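Local coordinates for mitochondrial dynamics protein MID49 (Mus musculus, PDB 4WOY) that recruits the fission mediator dynamin-related protein 1 to the mitochondrial outer membrane, where it regulates that GTPase and is required for mitochondrial fission, at residues 80-85 with 114-119; 98-103 with 190-195; 5-10 with 267-272. The protein carries 1 engineered substitution. All blocks are in the same frame, centred on the assembly; numbering follows the deposited sequence.

Contact 1: residues 80-85 with 114-119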
loop_
_atom_site.group_PDB
_atom_site.type_symbol
_atom_site.label_atom_id
_atom_site.label_comp_id
_atom_site.label_asym_id
_atom_site.label_seq_id
_atom_site.Cartn_x
_atom_site.Cartn_y
_atom_site.Cartn_z
ATOM N N GLY A 80 -9.890 8.354 -23.525
ATOM C CA GLY A 80 -9.955 9.717 -24.021
ATOM C C GLY A 80 -11.114 10.560 -23.513
ATOM O O GLY A 80 -11.253 11.726 -23.876
ATOM N N LEU A 81 -11.958 9.967 -22.684
ATOM C CA LEU A 81 -13.075 10.688 -22.078
ATOM C C LEU A 81 -12.635 11.272 -20.749
ATOM O O LEU A 81 -13.346 12.059 -20.134
ATOM C CB LEU A 81 -14.265 9.757 -21.865
ATOM C CG LEU A 81 -15.686 10.236 -22.133
ATOM C CD1 LEU A 81 -15.853 10.703 -23.575
ATOM C CD2 LEU A 81 -16.661 9.093 -21.823
ATOM N N TRP A 82 -11.449 10.862 -20.317
ATOM C CA TRP A 82 -10.943 11.200 -18.994
ATOM C C TRP A 82 -9.473 11.532 -19.084
ATOM O O TRP A 82 -8.737 10.926 -19.862
ATOM C CB TRP A 82 -11.157 10.049 -18.006
ATOM C CG TRP A 82 -12.572 9.573 -17.942
ATOM C CD1 TRP A 82 -13.155 8.574 -18.695
ATOM C CD2 TRP A 82 -13.601 10.082 -17.073
ATOM N NE1 TRP A 82 -14.480 8.436 -18.329
ATOM C CE2 TRP A 82 -14.779 9.347 -17.345
ATOM C CE3 TRP A 82 -13.633 11.087 -16.085
ATOM C CZ2 TRP A 82 -15.982 9.588 -16.670
ATOM C CZ3 TRP A 82 -14.842 11.318 -15.397
ATOM C CH2 TRP A 82 -15.997 10.567 -15.700
ATOM N N SER A 83 -9.063 12.505 -18.280
ATOM C CA SER A 83 -7.711 13.036 -18.332
ATOM C C SER A 83 -7.166 13.158 -16.921
ATOM O O SER A 83 -7.915 13.331 -15.989
ATOM C CB SER A 83 -7.712 14.386 -19.047
ATOM O OG SER A 83 -6.519 15.096 -18.792
ATOM N N LEU A 84 -5.869 13.045 -16.758
ATOM C CA LEU A 84 -5.267 13.122 -15.443
ATOM C C LEU A 84 -4.756 14.501 -15.197
ATOM O O LEU A 84 -4.193 15.134 -16.086
ATOM C CB LEU A 84 -4.112 12.136 -15.304
ATOM C CG LEU A 84 -4.566 10.711 -15.566
ATOM C CD1 LEU A 84 -3.407 9.782 -15.335
ATOM C CD2 LEU A 84 -5.766 10.353 -14.678
ATOM N N VAL A 85 -4.983 14.981 -13.989
ATOM C CA VAL A 85 -4.412 16.234 -13.571
ATOM C C VAL A 85 -3.669 16.001 -12.256
ATOM O O VAL A 85 -4.260 15.603 -11.256
ATOM C CB VAL A 85 -5.499 17.307 -13.416
ATOM C CG1 VAL A 85 -4.873 18.635 -13.080
ATOM C CG2 VAL A 85 -6.294 17.414 -14.704
ATOM N N PRO A 114 -21.257 5.829 -17.491
ATOM C CA PRO A 114 -21.793 5.331 -16.217
ATOM C C PRO A 114 -21.055 5.920 -15.026
ATOM O O PRO A 114 -21.609 6.004 -13.932
ATOM C CB PRO A 114 -21.575 3.803 -16.313
ATOM C CG PRO A 114 -20.449 3.641 -17.349
ATOM C CD PRO A 114 -20.715 4.732 -18.334
ATOM N N TRP A 115 -19.822 6.358 -15.234
ATOM C CA TRP A 115 -19.090 6.966 -14.150
ATOM C C TRP A 115 -19.540 8.415 -13.868
ATOM O O TRP A 115 -19.123 9.007 -12.852
ATOM C CB TRP A 115 -17.592 6.932 -14.450
ATOM C CG TRP A 115 -17.049 5.545 -14.692
ATOM C CD1 TRP A 115 -16.518 5.063 -15.864
ATOM C CD2 TRP A 115 -16.978 4.462 -13.740
ATOM N NE1 TRP A 115 -16.124 3.750 -15.696
ATOM C CE2 TRP A 115 -16.395 3.360 -14.407
ATOM C CE3 TRP A 115 -17.369 4.312 -12.400
ATOM C CZ2 TRP A 115 -16.192 2.125 -13.772
ATOM C CZ3 TRP A 115 -17.153 3.086 -11.768
ATOM C CH2 TRP A 115 -16.568 2.013 -12.455
ATOM N N ASP A 116 -20.358 8.995 -14.757
ATOM C CA ASP A 116 -20.754 10.406 -14.599
ATOM C C ASP A 116 -21.528 10.675 -13.290
ATOM O O ASP A 116 -21.453 11.781 -12.751
ATOM C CB ASP A 116 -21.602 10.901 -15.773
ATOM C CG ASP A 116 -20.803 11.084 -17.043
ATOM O OD1 ASP A 116 -19.556 11.120 -16.989
ATOM O OD2 ASP A 116 -21.439 11.212 -18.107
ATOM N N ARG A 117 -22.228 9.672 -12.758
ATOM C CA ARG A 117 -22.965 9.874 -11.508
ATOM C C ARG A 117 -22.033 10.143 -10.308
ATOM O O ARG A 117 -22.485 10.608 -9.258
ATOM C CB ARG A 117 -23.856 8.688 -11.202
ATOM C CG ARG A 117 -23.097 7.465 -10.871
ATOM C CD ARG A 117 -24.037 6.381 -10.407
ATOM N NE ARG A 117 -24.346 6.532 -8.997
ATOM C CZ ARG A 117 -24.821 5.551 -8.238
ATOM N NH1 ARG A 117 -25.046 4.344 -8.761
ATOM N NH2 ARG A 117 -25.065 5.775 -6.952
ATOM N N PHE A 118 -20.745 9.851 -10.467
ATOM C CA PHE A 118 -19.762 10.135 -9.431
ATOM C C PHE A 118 -19.035 11.440 -9.684
ATOM O O PHE A 118 -18.021 11.733 -9.046
ATOM C CB PHE A 118 -18.771 8.974 -9.329
ATOM C CG PHE A 118 -19.448 7.657 -9.177
ATOM C CD1 PHE A 118 -20.097 7.338 -7.981
ATOM C CD2 PHE A 118 -19.508 6.764 -10.246
ATOM C CE1 PHE A 118 -20.763 6.120 -7.838
ATOM C CE2 PHE A 118 -20.174 5.547 -10.113
ATOM C CZ PHE A 118 -20.812 5.228 -8.900
ATOM N N LEU A 119 -19.536 12.223 -10.632
ATOM C CA LEU A 119 -18.958 13.529 -10.883
ATOM C C LEU A 119 -19.327 14.541 -9.800
ATOM O O LEU A 119 -20.485 14.686 -9.439
ATOM C CB LEU A 119 -19.405 14.054 -12.250
ATOM C CG LEU A 119 -18.758 13.522 -13.522
ATOM C CD1 LEU A 119 -19.416 14.225 -14.685
ATOM C CD2 LEU A 119 -17.284 13.819 -13.493
#

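Contact 2: residues 98-103 with 190-195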
loop_
_atom_site.group_PDB
_atom_site.type_symbol
_atom_site.label_atom_id
_atom_site.label_comp_id
_atom_site.label_asym_id
_atom_site.label_seq_id
_atom_site.Cartn_x
_atom_site.Cartn_y
_atom_site.Cartn_z
ATOM N N TRP A 98 -4.023 13.188 -7.231
ATOM C CA TRP A 98 -4.263 13.401 -8.654
ATOM C C TRP A 98 -5.762 13.602 -8.901
ATOM O O TRP A 98 -6.596 13.005 -8.193
ATOM C CB TRP A 98 -3.730 12.208 -9.475
ATOM C CG TRP A 98 -2.250 12.254 -9.769
ATOM C CD1 TRP A 98 -1.204 12.095 -8.884
ATOM C CD2 TRP A 98 -1.653 12.470 -11.049
ATOM N NE1 TRP A 98 -0.002 12.210 -9.541
ATOM C CE2 TRP A 98 -0.250 12.433 -10.872
ATOM C CE3 TRP A 98 -2.168 12.689 -12.325
ATOM C CZ2 TRP A 98 0.633 12.603 -11.921
ATOM C CZ3 TRP A 98 -1.280 12.854 -13.380
ATOM C CH2 TRP A 98 0.102 12.805 -13.170
ATOM N N ALA A 99 -6.110 14.438 -9.882
ATOM C CA ALA A 99 -7.521 14.604 -10.251
ATOM C C ALA A 99 -7.801 13.843 -11.536
ATOM O O ALA A 99 -6.914 13.623 -12.358
ATOM C CB ALA A 99 -7.909 16.059 -10.399
ATOM N N VAL A 100 -9.039 13.407 -11.670
ATOM C CA VAL A 100 -9.492 12.703 -12.847
ATOM C C VAL A 100 -10.569 13.595 -13.493
ATOM O O VAL A 100 -11.672 13.753 -12.956
ATOM C CB VAL A 100 -10.030 11.265 -12.496
ATOM C CG1 VAL A 100 -10.468 10.532 -13.732
ATOM C CG2 VAL A 100 -8.973 10.447 -11.764
ATOM N N ARG A 101 -10.218 14.190 -14.634
ATOM C CA ARG A 101 -11.020 15.223 -15.286
ATOM C C ARG A 101 -11.884 14.619 -16.383
ATOM O O ARG A 101 -11.404 13.917 -17.272
ATOM C CB ARG A 101 -10.107 16.307 -15.884
ATOM C CG ARG A 101 -10.813 17.537 -16.433
ATOM C CD ARG A 101 -9.859 18.409 -17.276
ATOM N NE ARG A 101 -9.079 19.342 -16.468
ATOM C CZ ARG A 101 -7.844 19.746 -16.764
ATOM N NH1 ARG A 101 -7.221 19.285 -17.854
ATOM N NH2 ARG A 101 -7.222 20.605 -15.962
ATOM N N ARG A 102 -13.166 14.901 -16.315
ATOM C CA ARG A 102 -14.081 14.502 -17.347
ATOM C C ARG A 102 -13.811 15.407 -18.543
ATOM O O ARG A 102 -13.530 16.591 -18.385
ATOM C CB ARG A 102 -15.520 14.578 -16.855
ATOM C CG ARG A 102 -16.549 14.249 -17.910
ATOM C CD ARG A 102 -16.426 12.839 -18.489
ATOM N NE ARG A 102 -17.748 12.424 -18.956
ATOM C CZ ARG A 102 -18.276 12.768 -20.130
ATOM N NH1 ARG A 102 -17.592 13.518 -20.982
ATOM N NH2 ARG A 102 -19.498 12.363 -20.456
ATOM N N THR A 103 -13.826 14.809 -19.730
ATOM C CA THR A 103 -13.425 15.454 -20.984
ATOM C C THR A 103 -14.560 15.412 -22.016
ATOM O O THR A 103 -15.493 14.636 -21.860
ATOM C CB THR A 103 -12.184 14.712 -21.582
ATOM O OG1 THR A 103 -11.082 14.742 -20.667
ATOM C CG2 THR A 103 -11.765 15.362 -22.732
ATOM N N ARG A 190 1.913 2.251 -12.079
ATOM C CA ARG A 190 1.467 3.079 -10.949
ATOM C C ARG A 190 -0.056 3.280 -11.007
ATOM O O ARG A 190 -0.661 3.161 -12.070
ATOM C CB ARG A 190 2.188 4.422 -10.944
ATOM C CG ARG A 190 1.806 5.328 -12.095
ATOM C CD ARG A 190 2.644 6.571 -12.090
ATOM N NE ARG A 190 4.050 6.259 -12.237
ATOM C CZ ARG A 190 5.028 7.054 -11.825
ATOM N NH1 ARG A 190 4.728 8.206 -11.236
ATOM N NH2 ARG A 190 6.296 6.696 -11.985
ATOM N N LEU A 191 -0.686 3.538 -9.869
ATOM C CA LEU A 191 -2.142 3.640 -9.820
ATOM C C LEU A 191 -2.580 4.905 -9.108
ATOM O O LEU A 191 -1.785 5.560 -8.428
ATOM C CB LEU A 191 -2.762 2.420 -9.112
ATOM C CG LEU A 191 -2.506 1.057 -9.794
ATOM C CD1 LEU A 191 -2.953 -0.128 -8.917
ATOM C CD2 LEU A 191 -3.166 0.982 -11.183
ATOM N N LEU A 192 -3.850 5.243 -9.292
ATOM C CA LEU A 192 -4.515 6.196 -8.428
ATOM C C LEU A 192 -5.555 5.423 -7.648
ATOM O O LEU A 192 -6.302 4.624 -8.239
ATOM C CB LEU A 192 -5.177 7.308 -9.239
ATOM C CG LEU A 192 -4.281 7.994 -10.262
ATOM C CD1 LEU A 192 -5.086 9.006 -11.069
ATOM C CD2 LEU A 192 -3.109 8.610 -9.561
ATOM N N LEU A 193 -5.620 5.652 -6.339
ATOM C CA LEU A 193 -6.593 4.969 -5.505
ATOM C C LEU A 193 -7.675 5.914 -5.039
ATOM O O LEU A 193 -7.402 7.065 -4.713
ATOM C CB LEU A 193 -5.933 4.353 -4.273
ATOM C CG LEU A 193 -4.556 3.694 -4.290
ATOM C CD1 LEU A 193 -3.993 3.715 -2.894
ATOM C CD2 LEU A 193 -4.674 2.273 -4.751
ATOM N N ALA A 194 -8.893 5.416 -4.967
ATOM C CA ALA A 194 -9.937 6.103 -4.260
ATOM C C ALA A 194 -9.732 5.856 -2.763
ATOM O O ALA A 194 -10.308 4.935 -2.191
ATOM C CB ALA A 194 -11.308 5.598 -4.710
ATOM N N TRP A 195 -8.938 6.683 -2.109
ATOM C CA TRP A 195 -8.634 6.440 -0.713
ATOM C C TRP A 195 -8.899 7.706 0.030
ATOM O O TRP A 195 -8.794 8.783 -0.534
ATOM C CB TRP A 195 -7.189 5.980 -0.514
ATOM C CG TRP A 195 -6.977 4.974 0.629
ATOM C CD1 TRP A 195 -6.039 5.050 1.615
ATOM C CD2 TRP A 195 -7.737 3.770 0.890
ATOM N NE1 TRP A 195 -6.141 3.965 2.454
ATOM C CE2 TRP A 195 -7.180 3.170 2.040
ATOM C CE3 TRP A 195 -8.833 3.146 0.264
ATOM C CZ2 TRP A 195 -7.673 1.963 2.578
ATOM C CZ3 TRP A 195 -9.325 1.944 0.797
ATOM C CH2 TRP A 195 -8.743 1.371 1.944
#

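Contact 3: residues 5-10 with 267-272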
loop_
_atom_site.group_PDB
_atom_site.type_symbol
_atom_site.label_atom_id
_atom_site.label_comp_id
_atom_site.label_asym_id
_atom_site.label_seq_id
_atom_site.Cartn_x
_atom_site.Cartn_y
_atom_site.Cartn_z
ATOM N N ARG A 5 22.378 -12.339 15.077
ATOM C CA ARG A 5 21.170 -11.842 15.731
ATOM C C ARG A 5 20.177 -11.345 14.699
ATOM O O ARG A 5 18.969 -11.407 14.893
ATOM C CB ARG A 5 21.506 -10.732 16.741
ATOM C CG ARG A 5 22.626 -11.115 17.697
ATOM C CD ARG A 5 22.454 -10.549 19.109
ATOM N NE ARG A 5 23.743 -10.526 19.809
ATOM C CZ ARG A 5 24.043 -9.730 20.835
ATOM N NH1 ARG A 5 23.144 -8.874 21.312
ATOM N NH2 ARG A 5 25.254 -9.791 21.386
ATOM N N LEU A 6 20.698 -10.829 13.599
ATOM C CA LEU A 6 19.841 -10.320 12.547
ATOM C C LEU A 6 19.095 -11.462 11.897
ATOM O O LEU A 6 17.903 -11.380 11.678
ATOM C CB LEU A 6 20.672 -9.563 11.514
ATOM C CG LEU A 6 19.862 -8.906 10.403
ATOM C CD1 LEU A 6 20.403 -7.508 10.130
ATOM C CD2 LEU A 6 19.861 -9.780 9.153
ATOM N N LEU A 7 19.821 -12.535 11.606
ATOM C CA LEU A 7 19.244 -13.727 10.993
ATOM C C LEU A 7 18.242 -14.356 11.937
ATOM O O LEU A 7 17.188 -14.837 11.510
ATOM C CB LEU A 7 20.330 -14.730 10.632
ATOM C CG LEU A 7 21.321 -14.351 9.527
ATOM C CD1 LEU A 7 22.204 -15.530 9.185
ATOM C CD2 LEU A 7 20.624 -13.832 8.281
ATOM N N ALA A 8 18.582 -14.335 13.224
ATOM C CA ALA A 8 17.710 -14.877 14.264
ATOM C C ALA A 8 16.386 -14.096 14.361
ATOM O O ALA A 8 15.299 -14.680 14.401
ATOM C CB ALA A 8 18.445 -14.878 15.614
ATOM N N PHE A 9 16.477 -12.774 14.367
ATOM C CA PHE A 9 15.284 -11.929 14.376
ATOM C C PHE A 9 14.421 -12.170 13.137
ATOM O O PHE A 9 13.187 -12.288 13.223
ATOM C CB PHE A 9 15.685 -10.458 14.470
ATOM C CG PHE A 9 14.526 -9.518 14.466
ATOM C CD1 PHE A 9 13.863 -9.212 15.647
ATOM C CD2 PHE A 9 14.100 -8.930 13.284
ATOM C CE1 PHE A 9 12.799 -8.340 15.656
ATOM C CE2 PHE A 9 13.033 -8.066 13.275
ATOM C CZ PHE A 9 12.374 -7.768 14.472
ATOM N N GLU A 10 15.077 -12.249 11.987
ATOM C CA GLU A 10 14.388 -12.505 10.733
ATOM C C GLU A 10 13.644 -13.853 10.846
ATOM O O GLU A 10 12.456 -13.978 10.507
ATOM C CB GLU A 10 15.401 -12.492 9.581
ATOM C CG GLU A 10 14.838 -12.752 8.189
ATOM C CD GLU A 10 15.915 -12.690 7.115
ATOM O OE1 GLU A 10 16.750 -13.624 7.033
ATOM O OE2 GLU A 10 15.931 -11.698 6.359
ATOM N N TRP A 267 24.909 -6.356 -1.885
ATOM C CA TRP A 267 23.538 -6.703 -1.507
ATOM C C TRP A 267 23.381 -8.211 -1.271
ATOM O O TRP A 267 22.295 -8.770 -1.424
ATOM C CB TRP A 267 22.548 -6.185 -2.558
ATOM C CG TRP A 267 22.250 -4.723 -2.372
ATOM C CD1 TRP A 267 22.680 -3.675 -3.146
ATOM C CD2 TRP A 267 21.404 -4.153 -1.359
ATOM N NE1 TRP A 267 22.175 -2.489 -2.651
ATOM C CE2 TRP A 267 21.390 -2.757 -1.560
ATOM C CE3 TRP A 267 20.664 -4.693 -0.296
ATOM C CZ2 TRP A 267 20.670 -1.899 -0.743
ATOM C CZ3 TRP A 267 19.951 -3.848 0.515
ATOM C CH2 TRP A 267 19.957 -2.459 0.290
ATOM N N THR A 268 24.479 -8.843 -0.872
ATOM C CA THR A 268 24.465 -10.232 -0.452
ATOM C C THR A 268 23.913 -10.339 0.953
ATOM O O THR A 268 23.815 -9.340 1.673
ATOM C CB THR A 268 25.877 -10.845 -0.427
ATOM O OG1 THR A 268 26.668 -10.101 0.503
ATOM C CG2 THR A 268 26.552 -10.828 -1.808
ATOM N N GLU A 269 23.575 -11.558 1.355
ATOM C CA GLU A 269 23.164 -11.815 2.729
ATOM C C GLU A 269 24.312 -11.465 3.678
ATOM O O GLU A 269 24.111 -10.983 4.794
ATOM C CB GLU A 269 22.739 -13.276 2.887
ATOM C CG GLU A 269 22.155 -13.597 4.249
ATOM C CD GLU A 269 21.940 -15.066 4.464
ATOM O OE1 GLU A 269 20.799 -15.533 4.237
ATOM O OE2 GLU A 269 22.910 -15.757 4.839
ATOM N N GLU A 270 25.526 -11.679 3.196
ATOM C CA GLU A 270 26.718 -11.424 3.977
ATOM C C GLU A 270 26.782 -9.959 4.409
ATOM O O GLU A 270 27.232 -9.646 5.521
ATOM C CB GLU A 270 27.949 -11.812 3.160
ATOM C CG GLU A 270 29.266 -11.576 3.853
ATOM C CD GLU A 270 30.444 -12.039 3.025
ATOM O OE1 GLU A 270 31.584 -11.725 3.414
ATOM O OE2 GLU A 270 30.236 -12.715 1.991
ATOM N N ALA A 271 26.311 -9.077 3.527
ATOM C CA ALA A 271 26.348 -7.630 3.763
ATOM C C ALA A 271 25.021 -7.090 4.261
ATOM O O ALA A 271 24.854 -5.883 4.378
ATOM C CB ALA A 271 26.754 -6.891 2.479
ATOM N N LEU A 272 24.078 -7.978 4.555
ATOM C CA LEU A 272 22.748 -7.556 4.977
ATOM C C LEU A 272 22.787 -6.727 6.257
ATOM O O LEU A 272 22.044 -5.762 6.406
ATOM C CB LEU A 272 21.852 -8.766 5.176
ATOM C CG LEU A 272 20.351 -8.501 5.273
ATOM C CD1 LEU A 272 19.883 -7.491 4.256
ATOM C CD2 LEU A 272 19.590 -9.812 5.121
#

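Contact 1: residues 80-85 with 114-119
The indole of Trp82 meets segment 114-119 with the far side of its six-membered ring. Near the ring plane, at the edge, stands the methyl CD2 of Leu119, 4.0 Å from Trp82 CZ3. Two further groups approach obliquely: CB of Trp115, 3.8 Å from Trp82 CZ2, and OD1 of Asp116, 3.8 Å from Trp82 CH2. The carboxylate of Asp116 is turned 54° from the indole. Trp115 offers its CB rather than its own ring, and the two tryptophan side chains run at about a right angle. The Trp115 ring instead takes Phe118 CD2 in plane at its edge, while Arg117 CG lies over one face of Phe118, 3.5 Å above the ring centre.

Here a strand of the curved mixed sheet in the nucleotidyltransferase-like region is joined to the connection that follows its hairpin partner, strand 97-102. That connection makes a short 3-10 turn at 116-117, with Phe118 N hydrogen-bonded to Trp115 O and Leu119 N to Asp116 O, which brings Trp115, Asp116 and Leu119 round to a single indole. With CG beside the backbone N (chi1 -53°), Trp82 carries its ring off the strand to reach them. The polar ends are held from outside: Trp82 NE1 donates a hydrogen bond to Glu78 OE1, and Trp115 NE1 donates one to Glu76 O. Both oxygens of the buried Asp116 carboxylate are gripped, OD1 by a salt bridge with Arg102 NE and OD2 by hydrogen bonds from the backbone N of Gly111 and Ser113.

Contact 2: residues 98-103 with 190-195
In the mixed sheet of the nucleotidyltransferase-like region of MID49, Leu192 of strand 191-193 meets Trp98 and Val100 of strand 97-102. The two strands each pair antiparallel with strand 205-208, and the leucine at the middle of 191-193 bridges them by its side chain.

Leu192 does so with its two methyls. CD2 lies 3.7 Å from CB of Trp98 and the same distance from CG of Trp98, at the root of the indole. CD1 of Leu192 is 3.8 Å from CB of Trp98, so the fork of the leucine sits against the tryptophan methylene through both branches. The two side chains cross at about a right angle, and CD2 comes to the indole obliquely. CD1 also reaches Val100, whose CG2 is 4.2 Å from it. Trp98 and Val100 point their side chains toward the leucine, whereas the intervening Ala99 points away, the usual alternation along a strand. With Leu192 CG beside its backbone N (chi1 -51°), a chi2 of 176° extends the chain to CD1, the methyl that touches both Trp98 CB and Val100 CG2.

Trp205 of the shared strand touches both Val100 and Leu192, and its backbone is hydrogen-bonded to that of Trp98. On the other flank of each strand, Leu192 rests on Val182 of strand 173-182, and Trp98 touches Leu84 and Pro86 of strand 82-86.

Contact 3: residues 5-10 with 267-272
Leu6 lays its CD2 methyl against the branch of Leu272, 4.0 Å from Leu272 CD2 and 4.1 Å from Leu272 CG. The two side chains run at about a right angle; in Leu6 a chi1 of -176° swings CG away from the backbone N and sends CD2 to Leu272. One turn further along the helix, Glu10 OE2 passes 4.3 Å from the same Leu272 CD2, so that this methyl is touched by a leucine and by a carboxylate oxygen. Leu7 reaches the other way along the segment, its CD2 lying 4.2 Å from the carboxylate carbon CD of Glu269.

These residues bring helix 2-14, at the start of the chain, to the beginning of helix 272-288 in the Mab-21 HhH/H2TH-like region. Ala271 is the N-cap of that helix. Just before it, Thr268 forms an ST motif: its OG1 accepts from Ala271 N at 3.2 Å, a bent bond of 138°, while Thr268 O accepts from the same N-H.

Glu10 and Glu269 would bring like charges near each other, with Glu10 OE1 5.3 Å from Glu269 OE1. Arg230 of helix 228-241 probably offsets this, since its NE makes a salt bridge to Glu10 OE2 and its NH2 another to Glu269 OE1. Leu7 and Leu272 also pack on Arg230, Leu6 touches Leu234 and Phe276, and Gln3 of the first helix donates through NE2 to Glu269 O.

How the contacts relate
Contacts 1 and 2 adjoin in one sheet, their centres about 9 Å apart. Strands 82-86 and 97-102 are antiparallel neighbours there, probably hydrogen-bonded from Arg101 N to Ser83 O at 2.8 Å, so each contact joins one strand of the hairpin to a different partner, the connection at 114-119 or strand 191-193. Along the chain their segments alternate. Contact 3 stands apart on the opposite side of the chain's centre, about 48 Å from contact 1 and about 40 Å from contact 2 between centres. Its nearest atoms stay about 30 Å and about 20 Å from them, yet the span of chain between residues 5-10 and 267-272 encloses both.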